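Hyaluronoglucosaminidase (Apis mellifera, PDB 1FCQ) hydrolyses hyaluronan as a family 56 glycosidase of bee venom, where it is also a major allergen. Local coordinates at residues Leu27-Val32 with Glu318-Glu323; Gly76-Leu81 with Lys131-Val136; Glu135-Glu140 with Gln151-Arg156; Glu219-Pro224 with Lys261-Tyr266. All blocks are in the same frame, centred on the assembly; numbering follows the deposited sequence.

All four contacts belong to one chain folded as a seven-stranded (beta/alpha) TIM barrel. Contact 1 ties the region near the start of the chain to helix 310-328, and the other three are nested inside the loop it closes. Contacts 2 and 3 share helix 127-140, with Glu135 and Val136 common to both; their centres lie about 8 Å apart, and Ala153 of contact 3 packs against Val134. Both sit on the opposite side of the chain's centre from contact 1, whose centre is about 46 Å from that of contact 2 and about 52 Å from that of contact 3. Contact 4, later in the chain, lies in the barrel wall; the others lie outside it.

Contact 1 of 4, residues Leu27-Val32 with Glu318-Glu323; sequences LRFEEV and EYLNNE
Leu320 CD2 is the methyl around which the apolar part of this contact gathers. It lies at the edge of the Phe29 ring, in plane and 3.8 Å from Phe29 CD2, while Val32 CG2 meets it at 3.9 Å and Glu31 CG also touches it. Beside this patch, Asn321 ND2 donates a nearly straight hydrogen bond (165°) to Glu31 OE1 at 2.9 Å. The oxygen is taken on its anti side, with the donor 26° out of the carboxylate plane. Glu31 chi1 of 63°, with CG set between its own N and carbonyl carbon, lays CG against Leu320 CD2, and the bend at chi2 turns the carboxylate toward Asn321 ND2. Farther out, Arg317 forms a salt bridge with Glu31 OE2 and a cation-pi contact with Phe29, and Tyr36 OH hydrogen-bonds Asn321 OD1, so each polar group has a second partner. The contact thus seats the turn leading into helix 31-34 against helix 310-328, with Trp15 of strand 12-16 touching Val32 and Leu320.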
loop_
_atom_site.group_PDB
_atom_site.type_symbol
_atom_site.label_atom_id
_atom_site.label_comp_id
_atom_site.label_asym_id
_atom_site.label_seq_id
_atom_site.Cartn_x
_atom_site.Cartn_y
_atom_site.Cartn_z
ATOM N N LEU A 27 -13.524 -12.621 21.118
ATOM C CA LEU A 27 -13.550 -11.184 20.836
ATOM C C LEU A 27 -13.802 -10.986 19.341
ATOM O O LEU A 27 -12.870 -11.145 18.556
ATOM C CB LEU A 27 -12.253 -10.525 21.284
ATOM C CG LEU A 27 -11.824 -10.829 22.726
ATOM C CD1 LEU A 27 -10.342 -10.537 22.879
ATOM C CD2 LEU A 27 -12.686 -10.091 23.730
ATOM N N ARG A 28 -15.046 -10.671 19.024
ATOM C CA ARG A 28 -15.453 -10.552 17.629
ATOM C C ARG A 28 -15.432 -9.146 17.078
ATOM O O ARG A 28 -15.751 -8.941 15.905
ATOM C CB ARG A 28 -16.870 -11.132 17.465
ATOM C CG ARG A 28 -16.936 -12.635 17.681
ATOM C CD ARG A 28 -18.170 -13.257 17.064
ATOM N NE ARG A 28 -19.424 -12.941 17.728
ATOM C CZ ARG A 28 -20.626 -13.234 17.235
ATOM N NH1 ARG A 28 -20.748 -13.841 16.061
ATOM N NH2 ARG A 28 -21.721 -12.920 17.914
ATOM N N PHE A 29 -15.130 -8.140 17.887
ATOM C CA PHE A 29 -15.047 -6.758 17.453
ATOM C C PHE A 29 -16.268 -6.256 16.717
ATOM O O PHE A 29 -16.168 -5.432 15.797
ATOM C CB PHE A 29 -13.758 -6.596 16.600
ATOM C CG PHE A 29 -12.543 -6.587 17.503
ATOM C CD1 PHE A 29 -11.996 -7.771 17.959
ATOM C CD2 PHE A 29 -11.978 -5.380 17.899
ATOM C CE1 PHE A 29 -10.895 -7.773 18.800
ATOM C CE2 PHE A 29 -10.873 -5.384 18.736
ATOM C CZ PHE A 29 -10.320 -6.569 19.173
ATOM N N GLU A 30 -17.476 -6.576 17.199
ATOM C CA GLU A 30 -18.698 -6.082 16.585
ATOM C C GLU A 30 -18.843 -4.571 16.678
ATOM O O GLU A 30 -19.475 -3.951 15.833
ATOM C CB GLU A 30 -19.940 -6.745 17.193
ATOM C CG GLU A 30 -19.855 -8.258 17.230
ATOM C CD GLU A 30 -19.406 -8.835 18.554
ATOM O OE1 GLU A 30 -18.613 -8.196 19.282
ATOM O OE2 GLU A 30 -19.882 -9.960 18.851
ATOM N N GLU A 31 -18.239 -3.916 17.668
ATOM C CA GLU A 31 -18.330 -2.485 17.830
ATOM C C GLU A 31 -17.713 -1.716 16.671
ATOM O O GLU A 31 -18.132 -0.583 16.463
ATOM C CB GLU A 31 -17.739 -1.990 19.151
ATOM C CG GLU A 31 -16.258 -2.246 19.299
ATOM C CD GLU A 31 -15.935 -3.573 19.940
ATOM O OE1 GLU A 31 -14.965 -3.594 20.736
ATOM O OE2 GLU A 31 -16.604 -4.600 19.707
ATOM N N VAL A 32 -16.796 -2.332 15.913
ATOM C CA VAL A 32 -16.255 -1.614 14.751
ATOM C C VAL A 32 -17.347 -1.027 13.876
ATOM O O VAL A 32 -17.309 0.147 13.541
ATOM C CB VAL A 32 -15.402 -2.613 13.932
ATOM C CG1 VAL A 32 -14.991 -2.068 12.582
ATOM C CG2 VAL A 32 -14.152 -2.947 14.741
ATOM N N GLU A 318 -9.255 -2.277 23.970
ATOM C CA GLU A 318 -9.309 -1.133 24.879
ATOM C C GLU A 318 -8.954 0.149 24.137
ATOM O O GLU A 318 -9.629 1.175 24.250
ATOM C CB GLU A 318 -8.308 -1.387 25.991
ATOM C CG GLU A 318 -8.333 -0.534 27.227
ATOM C CD GLU A 318 -7.434 -1.152 28.311
ATOM O OE1 GLU A 318 -6.310 -0.635 28.430
ATOM O OE2 GLU A 318 -7.858 -2.115 28.978
ATOM N N TYR A 319 -7.900 0.096 23.309
ATOM C CA TYR A 319 -7.501 1.284 22.542
ATOM C C TYR A 319 -8.596 1.699 21.581
ATOM O O TYR A 319 -8.918 2.883 21.377
ATOM C CB TYR A 319 -6.198 1.022 21.782
ATOM C CG TYR A 319 -5.763 2.179 20.909
ATOM C CD1 TYR A 319 -5.297 3.373 21.433
ATOM C CD2 TYR A 319 -5.798 2.053 19.519
ATOM C CE1 TYR A 319 -4.894 4.419 20.620
ATOM C CE2 TYR A 319 -5.397 3.084 18.707
ATOM C CZ TYR A 319 -4.959 4.268 19.245
ATOM O OH TYR A 319 -4.540 5.287 18.428
ATOM N N LEU A 320 -9.204 0.723 20.896
ATOM C CA LEU A 320 -10.315 0.978 19.998
ATOM C C LEU A 320 -11.481 1.686 20.698
ATOM O O LEU A 320 -12.044 2.633 20.171
ATOM C CB LEU A 320 -10.825 -0.323 19.361
ATOM C CG LEU A 320 -12.106 -0.250 18.533
ATOM C CD1 LEU A 320 -11.901 0.674 17.323
ATOM C CD2 LEU A 320 -12.572 -1.617 18.051
ATOM N N ASN A 321 -11.834 1.226 21.891
ATOM C CA ASN A 321 -12.976 1.803 22.609
ATOM C C ASN A 321 -12.606 3.090 23.325
ATOM O O ASN A 321 -13.460 3.982 23.404
ATOM C CB ASN A 321 -13.578 0.701 23.482
ATOM C CG ASN A 321 -14.344 -0.280 22.591
ATOM O OD1 ASN A 321 -15.246 0.123 21.857
ATOM N ND2 ASN A 321 -14.003 -1.557 22.623
ATOM N N ASN A 322 -11.374 3.214 23.771
ATOM C CA ASN A 322 -10.909 4.410 24.452
ATOM C C ASN A 322 -10.682 5.564 23.480
ATOM O O ASN A 322 -10.984 6.723 23.768
ATOM C CB ASN A 322 -9.579 4.170 25.179
ATOM C CG ASN A 322 -9.586 3.364 26.461
ATOM O OD1 ASN A 322 -10.640 3.076 26.998
ATOM N ND2 ASN A 322 -8.423 2.997 26.985
ATOM N N GLU A 323 -9.985 5.289 22.358
ATOM C CA GLU A 323 -9.541 6.343 21.468
ATOM C C GLU A 323 -9.814 6.203 19.974
ATOM O O GLU A 323 -10.343 7.161 19.413
ATOM C CB GLU A 323 -8.010 6.485 21.614
ATOM C CG GLU A 323 -7.477 6.763 23.017
ATOM C CD GLU A 323 -7.961 8.093 23.563
ATOM O OE1 GLU A 323 -8.336 8.979 22.770
ATOM O OE2 GLU A 323 -7.972 8.279 24.801
#

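Contact 2 of 4, residues Gly76-Leu81 with Lys131-Val136; sequences GGVPQL and KLSVEV
This is a loop-against-helix contact: the turn that follows strand 73-74 and precedes helix 84-98 packs on one side of helix 127-140, through two apolar patches and a polar link. Val78 and Leu132 make the first patch. Both valine methyls face the leucine, CG2 coming within 3.9 Å of Leu132 CD2, and the two side chains meet at a slant. Just before the valine, Gly77, with phi 85° and psi -66°, carries the chain past Leu132. The second patch lies a helical turn further on, where Leu81 CD1 meets Val136 CG2 at 3.8 Å, the two side chains lying alongside and running opposite ways.

Ser133 supplies the polar link. Its OG lies 3.0 Å from Gln80 OE1 and is also hydrogen-bonded to Tyr129 O, one turn back in the helix. A water bridges the pair as well, donating to Gln80 OE1 and to Ser133 O, each at 2.8 Å. Gln80 folds back to reach both, bent at chi2 (-92°). Val78 CG1 lies 3.7 Å from Ser133 OG, covering the hydroxyl with a methyl. Phe157 of helix 146-175 touches Pro79, Gln80 and Ser133, so a third element packs against both loop and helix.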
loop_
_atom_site.group_PDB
_atom_site.type_symbol
_atom_site.label_atom_id
_atom_site.label_comp_id
_atom_site.label_asym_id
_atom_site.label_seq_id
_atom_site.Cartn_x
_atom_site.Cartn_y
_atom_site.Cartn_z
ATOM N N GLY A 76 14.323 -13.896 -10.501
ATOM C CA GLY A 76 15.154 -12.959 -11.217
ATOM C C GLY A 76 15.715 -11.809 -10.418
ATOM O O GLY A 76 16.658 -11.148 -10.854
ATOM N N GLY A 77 15.097 -11.431 -9.295
ATOM C CA GLY A 77 15.564 -10.314 -8.490
ATOM C C GLY A 77 15.013 -8.988 -9.017
ATOM O O GLY A 77 14.285 -8.293 -8.310
ATOM N N VAL A 78 15.437 -8.613 -10.223
ATOM C CA VAL A 78 14.941 -7.415 -10.899
ATOM C C VAL A 78 13.936 -7.887 -11.951
ATOM O O VAL A 78 14.039 -8.976 -12.499
ATOM C CB VAL A 78 16.049 -6.616 -11.595
ATOM C CG1 VAL A 78 16.837 -5.762 -10.605
ATOM C CG2 VAL A 78 16.989 -7.515 -12.389
ATOM N N PRO A 79 12.908 -7.088 -12.226
ATOM C CA PRO A 79 11.828 -7.481 -13.120
ATOM C C PRO A 79 12.248 -7.846 -14.528
ATOM O O PRO A 79 11.623 -8.739 -15.135
ATOM C CB PRO A 79 10.856 -6.312 -13.044
ATOM C CG PRO A 79 11.662 -5.165 -12.572
ATOM C CD PRO A 79 12.685 -5.754 -11.606
ATOM N N GLN A 80 13.292 -7.235 -15.050
ATOM C CA GLN A 80 13.797 -7.543 -16.384
ATOM C C GLN A 80 14.419 -8.933 -16.469
ATOM O O GLN A 80 14.719 -9.375 -17.582
ATOM C CB GLN A 80 14.765 -6.473 -16.896
ATOM C CG GLN A 80 16.033 -6.275 -16.092
ATOM C CD GLN A 80 15.995 -5.227 -15.000
ATOM O OE1 GLN A 80 16.983 -4.502 -14.791
ATOM N NE2 GLN A 80 14.872 -5.114 -14.307
ATOM N N LEU A 81 14.670 -9.622 -15.357
ATOM C CA LEU A 81 15.134 -10.993 -15.381
ATOM C C LEU A 81 14.050 -11.935 -14.881
ATOM O O LEU A 81 14.261 -13.134 -14.694
ATOM C CB LEU A 81 16.384 -11.160 -14.508
ATOM C CG LEU A 81 17.654 -10.463 -14.989
ATOM C CD1 LEU A 81 18.749 -10.611 -13.939
ATOM C CD2 LEU A 81 18.102 -11.013 -16.337
ATOM N N LYS A 131 21.598 -1.279 -8.620
ATOM C CA LYS A 131 22.908 -1.891 -8.863
ATOM C C LYS A 131 22.841 -3.139 -9.709
ATOM O O LYS A 131 23.639 -3.295 -10.653
ATOM C CB LYS A 131 23.619 -2.213 -7.543
ATOM C CG LYS A 131 23.749 -1.028 -6.604
ATOM C CD LYS A 131 24.569 0.097 -7.213
ATOM C CE LYS A 131 24.835 1.172 -6.166
ATOM N NZ LYS A 131 25.521 2.355 -6.760
ATOM N N LEU A 132 21.914 -4.052 -9.433
ATOM C CA LEU A 132 21.799 -5.281 -10.182
ATOM C C LEU A 132 21.402 -4.999 -11.626
ATOM O O LEU A 132 21.914 -5.665 -12.515
ATOM C CB LEU A 132 20.812 -6.254 -9.538
ATOM C CG LEU A 132 20.610 -7.575 -10.271
ATOM C CD1 LEU A 132 21.913 -8.349 -10.437
ATOM C CD2 LEU A 132 19.572 -8.425 -9.550
ATOM N N SER A 133 20.538 -3.998 -11.819
ATOM C CA SER A 133 20.136 -3.660 -13.185
ATOM C C SER A 133 21.364 -3.284 -14.020
ATOM O O SER A 133 21.485 -3.732 -15.155
ATOM C CB SER A 133 19.154 -2.491 -13.186
ATOM O OG SER A 133 17.950 -2.854 -12.515
ATOM N N VAL A 134 22.197 -2.406 -13.478
ATOM C CA VAL A 134 23.413 -1.975 -14.168
ATOM C C VAL A 134 24.399 -3.124 -14.329
ATOM O O VAL A 134 24.956 -3.320 -15.422
ATOM C CB VAL A 134 24.062 -0.800 -13.428
ATOM C CG1 VAL A 134 25.413 -0.467 -14.068
ATOM C CG2 VAL A 134 23.156 0.420 -13.448
ATOM N N GLU A 135 24.595 -3.935 -13.289
ATOM C CA GLU A 135 25.509 -5.066 -13.377
ATOM C C GLU A 135 25.165 -6.008 -14.510
ATOM O O GLU A 135 26.026 -6.479 -15.252
ATOM C CB GLU A 135 25.543 -5.797 -12.039
ATOM C CG GLU A 135 26.270 -7.118 -11.962
ATOM C CD GLU A 135 25.948 -7.867 -10.675
ATOM O OE1 GLU A 135 25.323 -7.299 -9.749
ATOM O OE2 GLU A 135 26.326 -9.058 -10.616
ATOM N N VAL A 136 23.883 -6.333 -14.687
ATOM C CA VAL A 136 23.420 -7.223 -15.733
ATOM C C VAL A 136 23.719 -6.641 -17.116
ATOM O O VAL A 136 24.182 -7.399 -17.975
ATOM C CB VAL A 136 21.900 -7.454 -15.543
ATOM C CG1 VAL A 136 21.267 -8.119 -16.756
ATOM C CG2 VAL A 136 21.708 -8.313 -14.294
HETATM O O HOH W 1 19.216 -4.590 -16.558
#

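Contact 3 of 4, residues Glu135-Glu140 with Gln151-Arg156; sequences EVVRRE and QEAKRR
Helices 135-140 and 151-156 run more antiparallel than parallel, their directions 124° apart and their axes approaching to 9.1 Å, with Val137 and Ala153 nearest in backbone. Val137 fills the crossing. Its CG2 rests 3.7 Å from Ala153 N and also touches the alanine methyl, while CG1 lies 4.0 Å from Glu152 CG, the valine and glutamate side chains crossing at about a right angle. These are two consecutive helices joined by a short loop: helix 127-140 ends, the chain turns past Trp144, which touches both Val137 and Glu152, and helix 146-175 begins. Over the valine lies the guanidinium of Arg156, one face on Val137 CG2, in a salt-bridge network with Glu140, Glu152 and Arg155. Arg156 NH1 pairs with Glu140 OE1 at 2.8 Å, on the syn side of the carboxylate, the two planes 48° apart. Extended from CG to NE, the arginine also keeps NE and NH2 beside Glu152 OE2, and His141 NE2 is hydrogen-bonded to NH2. Glu152 in turn pairs with Arg155 NH1.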
loop_
_atom_site.group_PDB
_atom_site.type_symbol
_atom_site.label_atom_id
_atom_site.label_comp_id
_atom_site.label_asym_id
_atom_site.label_seq_id
_atom_site.Cartn_x
_atom_site.Cartn_y
_atom_site.Cartn_z
ATOM N N GLU A 135 24.595 -3.935 -13.289
ATOM C CA GLU A 135 25.509 -5.066 -13.377
ATOM C C GLU A 135 25.165 -6.008 -14.510
ATOM O O GLU A 135 26.026 -6.479 -15.252
ATOM C CB GLU A 135 25.543 -5.797 -12.039
ATOM C CG GLU A 135 26.270 -7.118 -11.962
ATOM C CD GLU A 135 25.948 -7.867 -10.675
ATOM O OE1 GLU A 135 25.323 -7.299 -9.749
ATOM O OE2 GLU A 135 26.326 -9.058 -10.616
ATOM N N VAL A 136 23.883 -6.333 -14.687
ATOM C CA VAL A 136 23.420 -7.223 -15.733
ATOM C C VAL A 136 23.719 -6.641 -17.116
ATOM O O VAL A 136 24.182 -7.399 -17.975
ATOM C CB VAL A 136 21.900 -7.454 -15.543
ATOM C CG1 VAL A 136 21.267 -8.119 -16.756
ATOM C CG2 VAL A 136 21.708 -8.313 -14.294
ATOM N N VAL A 137 23.496 -5.342 -17.298
ATOM C CA VAL A 137 23.774 -4.710 -18.589
ATOM C C VAL A 137 25.280 -4.756 -18.854
ATOM O O VAL A 137 25.696 -5.082 -19.970
ATOM C CB VAL A 137 23.282 -3.263 -18.702
ATOM C CG1 VAL A 137 23.672 -2.637 -20.052
ATOM C CG2 VAL A 137 21.759 -3.202 -18.596
ATOM N N ARG A 138 26.054 -4.392 -17.840
ATOM C CA ARG A 138 27.512 -4.424 -17.997
ATOM C C ARG A 138 28.003 -5.812 -18.354
ATOM O O ARG A 138 28.901 -5.949 -19.202
ATOM C CB ARG A 138 28.193 -3.979 -16.696
ATOM C CG ARG A 138 28.158 -2.483 -16.483
ATOM C CD ARG A 138 29.160 -2.069 -15.399
ATOM N NE ARG A 138 28.818 -0.737 -14.930
ATOM C CZ ARG A 138 28.962 0.435 -15.521
ATOM N NH1 ARG A 138 29.521 0.557 -16.721
ATOM N NH2 ARG A 138 28.554 1.529 -14.887
ATOM N N ARG A 139 27.487 -6.856 -17.711
ATOM C CA ARG A 139 27.942 -8.217 -18.001
ATOM C C ARG A 139 27.621 -8.628 -19.427
ATOM O O ARG A 139 28.464 -9.222 -20.117
ATOM C CB ARG A 139 27.300 -9.175 -16.984
ATOM C CG ARG A 139 27.607 -10.641 -17.237
ATOM C CD ARG A 139 26.983 -11.526 -16.166
ATOM N NE ARG A 139 27.076 -12.938 -16.506
ATOM C CZ ARG A 139 26.804 -13.956 -15.701
ATOM N NH1 ARG A 139 26.405 -13.756 -14.452
ATOM N NH2 ARG A 139 26.930 -15.202 -16.150
ATOM N N GLU A 140 26.431 -8.256 -19.888
ATOM C CA GLU A 140 25.982 -8.610 -21.224
ATOM C C GLU A 140 26.649 -7.795 -22.306
ATOM O O GLU A 140 26.892 -8.279 -23.415
ATOM C CB GLU A 140 24.453 -8.471 -21.302
ATOM C CG GLU A 140 23.784 -9.510 -20.411
ATOM C CD GLU A 140 22.275 -9.463 -20.425
ATOM O OE1 GLU A 140 21.696 -8.525 -21.012
ATOM O OE2 GLU A 140 21.679 -10.384 -19.826
ATOM N N GLN A 151 21.604 4.063 -19.235
ATOM C CA GLN A 151 20.334 4.276 -19.946
ATOM C C GLN A 151 19.576 2.980 -20.164
ATOM O O GLN A 151 18.350 2.863 -19.967
ATOM C CB GLN A 151 20.736 4.958 -21.243
ATOM C CG GLN A 151 19.904 4.928 -22.492
ATOM C CD GLN A 151 20.653 5.612 -23.634
ATOM O OE1 GLN A 151 20.971 5.012 -24.658
ATOM N NE2 GLN A 151 20.954 6.893 -23.447
ATOM N N GLU A 152 20.290 1.938 -20.584
ATOM C CA GLU A 152 19.723 0.619 -20.814
ATOM C C GLU A 152 19.222 -0.004 -19.513
ATOM O O GLU A 152 18.129 -0.568 -19.468
ATOM C CB GLU A 152 20.756 -0.272 -21.505
ATOM C CG GLU A 152 20.242 -1.662 -21.848
ATOM C CD GLU A 152 19.231 -1.694 -22.978
ATOM O OE1 GLU A 152 18.886 -0.616 -23.488
ATOM O OE2 GLU A 152 18.781 -2.791 -23.352
ATOM N N ALA A 153 19.997 0.090 -18.441
ATOM C CA ALA A 153 19.607 -0.450 -17.151
ATOM C C ALA A 153 18.270 0.140 -16.690
ATOM O O ALA A 153 17.365 -0.596 -16.293
ATOM C CB ALA A 153 20.679 -0.135 -16.111
ATOM N N LYS A 154 18.177 1.463 -16.734
ATOM C CA LYS A 154 16.953 2.147 -16.343
ATOM C C LYS A 154 15.805 1.751 -17.255
ATOM O O LYS A 154 14.706 1.472 -16.785
ATOM C CB LYS A 154 17.158 3.661 -16.420
ATOM C CG LYS A 154 15.896 4.498 -16.292
ATOM C CD LYS A 154 16.231 5.969 -16.530
ATOM C CE LYS A 154 15.036 6.861 -16.224
ATOM N NZ LYS A 154 13.855 6.500 -17.055
ATOM N N ARG A 155 16.053 1.773 -18.575
ATOM C CA ARG A 155 14.994 1.428 -19.521
ATOM C C ARG A 155 14.448 0.025 -19.327
ATOM O O ARG A 155 13.227 -0.184 -19.265
ATOM C CB ARG A 155 15.521 1.602 -20.960
ATOM C CG ARG A 155 14.437 1.333 -21.987
ATOM C CD ARG A 155 15.023 1.065 -23.385
ATOM N NE ARG A 155 14.256 -0.063 -23.903
ATOM C CZ ARG A 155 14.635 -1.309 -24.093
ATOM N NH1 ARG A 155 15.871 -1.734 -23.894
ATOM N NH2 ARG A 155 13.707 -2.152 -24.529
ATOM N N ARG A 156 15.342 -0.967 -19.192
ATOM C CA ARG A 156 14.920 -2.344 -19.019
ATOM C C ARG A 156 14.204 -2.532 -17.681
ATOM O O ARG A 156 13.154 -3.173 -17.628
ATOM C CB ARG A 156 16.111 -3.303 -19.092
ATOM C CG ARG A 156 16.739 -3.402 -20.483
ATOM C CD ARG A 156 17.896 -4.390 -20.379
ATOM N NE ARG A 156 18.688 -4.544 -21.576
ATOM C CZ ARG A 156 19.751 -5.305 -21.784
ATOM N NH1 ARG A 156 20.282 -6.102 -20.862
ATOM N NH2 ARG A 156 20.327 -5.274 -22.983
#

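Contact 4 of 4, residues Glu219-Pro224 with Lys261-Tyr266; sequences EDVLLP and KVLPYY
Two neighbouring strands of the parallel TIM-barrel wall, 221-222 and 261-267, meet here, joined through helix 234-253 in a beta-alpha-beta crossover. The parallel bridges pair Val221 with Lys261 and Leu222 with Val262. Leu222 grips the neighbour with both its backbone groups: its N donates to Lys261 O at 2.8 Å, and its O accepts from Leu263 N at 2.9 Å. A longer bond, Lys261 N to Asp220 O at 3.3 Å, opens the series. Beyond the bridges Tyr265 N reaches Pro224 O at 2.8 Å. Before it, Pro224 has no N-H to give Leu263 O, which instead receives a CA-H...O contact from Leu223 CA.

Side chains pack on both faces. Val221 CG2, anti to its own N, meets Leu263 CD1 at 3.8 Å, the side chains crossing at about a right angle. Leu223 lies alongside Leu263, pointing the same way, and its CB comes within 4.2 Å of Tyr265 CD1. On the other face Leu222 CB touches Val262 CG2, and Ala248 of helix 234-253 covers Pro224 and Val262. Tyr265 OH bonds Asn16 OD1. With backbone N-H groups and carbonyls joined directly and apolar side chains around them, the pairing satisfies these polar atoms in a buried setting.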
loop_
_atom_site.group_PDB
_atom_site.type_symbol
_atom_site.label_atom_id
_atom_site.label_comp_id
_atom_site.label_asym_id
_atom_site.label_seq_id
_atom_site.Cartn_x
_atom_site.Cartn_y
_atom_site.Cartn_z
ATOM N N GLU A 219 -5.845 1.614 -12.217
ATOM C CA GLU A 219 -6.354 1.414 -10.860
ATOM C C GLU A 219 -7.749 2.013 -10.693
ATOM O O GLU A 219 -8.044 3.030 -11.321
ATOM C CB GLU A 219 -5.460 2.094 -9.816
ATOM C CG GLU A 219 -4.047 1.566 -9.797
ATOM C CD GLU A 219 -3.400 1.840 -8.441
ATOM O OE1 GLU A 219 -3.566 2.974 -7.937
ATOM O OE2 GLU A 219 -2.752 0.886 -7.999
ATOM N N ASP A 220 -8.547 1.433 -9.815
ATOM C CA ASP A 220 -9.869 1.977 -9.500
ATOM C C ASP A 220 -9.817 2.856 -8.252
ATOM O O ASP A 220 -10.713 3.659 -8.007
ATOM C CB ASP A 220 -10.836 0.826 -9.170
ATOM C CG ASP A 220 -10.922 -0.178 -10.289
ATOM O OD1 ASP A 220 -11.327 0.285 -11.407
ATOM O OD2 ASP A 220 -10.637 -1.371 -10.125
ATOM N N VAL A 221 -8.802 2.611 -7.425
ATOM C CA VAL A 221 -8.667 3.311 -6.142
ATOM C C VAL A 221 -7.194 3.535 -5.853
ATOM O O VAL A 221 -6.327 2.690 -6.117
ATOM C CB VAL A 221 -9.334 2.502 -5.016
ATOM C CG1 VAL A 221 -8.784 1.092 -4.909
ATOM C CG2 VAL A 221 -9.220 3.211 -3.668
ATOM N N LEU A 222 -6.876 4.725 -5.350
ATOM C CA LEU A 222 -5.514 5.099 -4.985
ATOM C C LEU A 222 -5.393 4.937 -3.474
ATOM O O LEU A 222 -6.272 5.384 -2.745
ATOM C CB LEU A 222 -5.215 6.548 -5.339
ATOM C CG LEU A 222 -5.300 6.994 -6.795
ATOM C CD1 LEU A 222 -4.443 8.223 -7.095
ATOM C CD2 LEU A 222 -4.938 5.900 -7.779
ATOM N N LEU A 223 -4.293 4.334 -3.025
ATOM C CA LEU A 223 -4.094 3.954 -1.634
ATOM C C LEU A 223 -2.800 4.419 -1.013
ATOM O O LEU A 223 -1.969 3.638 -0.541
ATOM C CB LEU A 223 -4.141 2.391 -1.632
ATOM C CG LEU A 223 -5.363 1.727 -2.265
ATOM C CD1 LEU A 223 -5.101 0.271 -2.625
ATOM C CD2 LEU A 223 -6.555 1.814 -1.311
ATOM N N PRO A 224 -2.585 5.731 -0.946
ATOM C CA PRO A 224 -1.358 6.286 -0.376
ATOM C C PRO A 224 -1.246 5.841 1.066
ATOM O O PRO A 224 -2.289 5.799 1.732
ATOM C CB PRO A 224 -1.517 7.799 -0.551
ATOM C CG PRO A 224 -3.003 7.974 -0.501
ATOM C CD PRO A 224 -3.515 6.820 -1.337
ATOM N N LYS A 261 -11.233 6.678 -6.838
ATOM C CA LYS A 261 -11.436 6.874 -5.402
ATOM C C LYS A 261 -10.072 7.011 -4.737
ATOM O O LYS A 261 -9.087 6.476 -5.246
ATOM C CB LYS A 261 -12.139 5.637 -4.846
ATOM C CG LYS A 261 -13.543 5.417 -5.409
ATOM C CD LYS A 261 -14.218 4.305 -4.609
ATOM C CE LYS A 261 -15.727 4.323 -4.805
ATOM N NZ LYS A 261 -16.401 3.342 -3.901
ATOM N N VAL A 262 -10.007 7.751 -3.637
ATOM C CA VAL A 262 -8.782 7.918 -2.864
ATOM C C VAL A 262 -9.086 7.460 -1.428
ATOM O O VAL A 262 -9.928 8.025 -0.730
ATOM C CB VAL A 262 -8.230 9.346 -2.862
ATOM C CG1 VAL A 262 -7.054 9.535 -1.910
ATOM C CG2 VAL A 262 -7.766 9.702 -4.282
ATOM N N LEU A 263 -8.425 6.374 -1.021
ATOM C CA LEU A 263 -8.592 5.784 0.303
ATOM C C LEU A 263 -7.223 5.539 0.946
ATOM O O LEU A 263 -6.599 4.479 0.769
ATOM C CB LEU A 263 -9.331 4.442 0.218
ATOM C CG LEU A 263 -10.751 4.391 -0.320
ATOM C CD1 LEU A 263 -11.258 2.955 -0.415
ATOM C CD2 LEU A 263 -11.697 5.180 0.586
ATOM N N PRO A 264 -6.731 6.519 1.682
ATOM C CA PRO A 264 -5.432 6.410 2.314
ATOM C C PRO A 264 -5.398 5.248 3.304
ATOM O O PRO A 264 -6.343 4.978 4.032
ATOM C CB PRO A 264 -5.278 7.729 3.079
ATOM C CG PRO A 264 -6.108 8.684 2.272
ATOM C CD PRO A 264 -7.323 7.870 1.877
ATOM N N TYR A 265 -4.246 4.584 3.347
ATOM C CA TYR A 265 -3.966 3.504 4.290
ATOM C C TYR A 265 -3.498 4.171 5.586
ATOM O O TYR A 265 -2.576 5.006 5.560
ATOM C CB TYR A 265 -2.896 2.551 3.718
ATOM C CG TYR A 265 -3.535 1.209 3.420
ATOM C CD1 TYR A 265 -4.325 1.015 2.287
ATOM C CD2 TYR A 265 -3.442 0.157 4.307
ATOM C CE1 TYR A 265 -4.975 -0.187 2.067
ATOM C CE2 TYR A 265 -4.060 -1.070 4.097
ATOM C CZ TYR A 265 -4.836 -1.227 2.962
ATOM O OH TYR A 265 -5.498 -2.405 2.723
ATOM N N TYR A 266 -4.142 3.824 6.696
ATOM C CA TYR A 266 -3.865 4.466 7.979
ATOM C C TYR A 266 -3.538 3.435 9.051
ATOM O O TYR A 266 -4.226 2.432 9.177
ATOM C CB TYR A 266 -5.144 5.199 8.392
ATOM C CG TYR A 266 -4.986 6.222 9.489
ATOM C CD1 TYR A 266 -4.734 7.545 9.205
ATOM C CD2 TYR A 266 -5.094 5.834 10.827
ATOM C CE1 TYR A 266 -4.570 8.497 10.211
ATOM C CE2 TYR A 266 -4.966 6.771 11.834
ATOM C CZ TYR A 266 -4.704 8.085 11.525
ATOM O OH TYR A 266 -4.550 8.998 12.554
#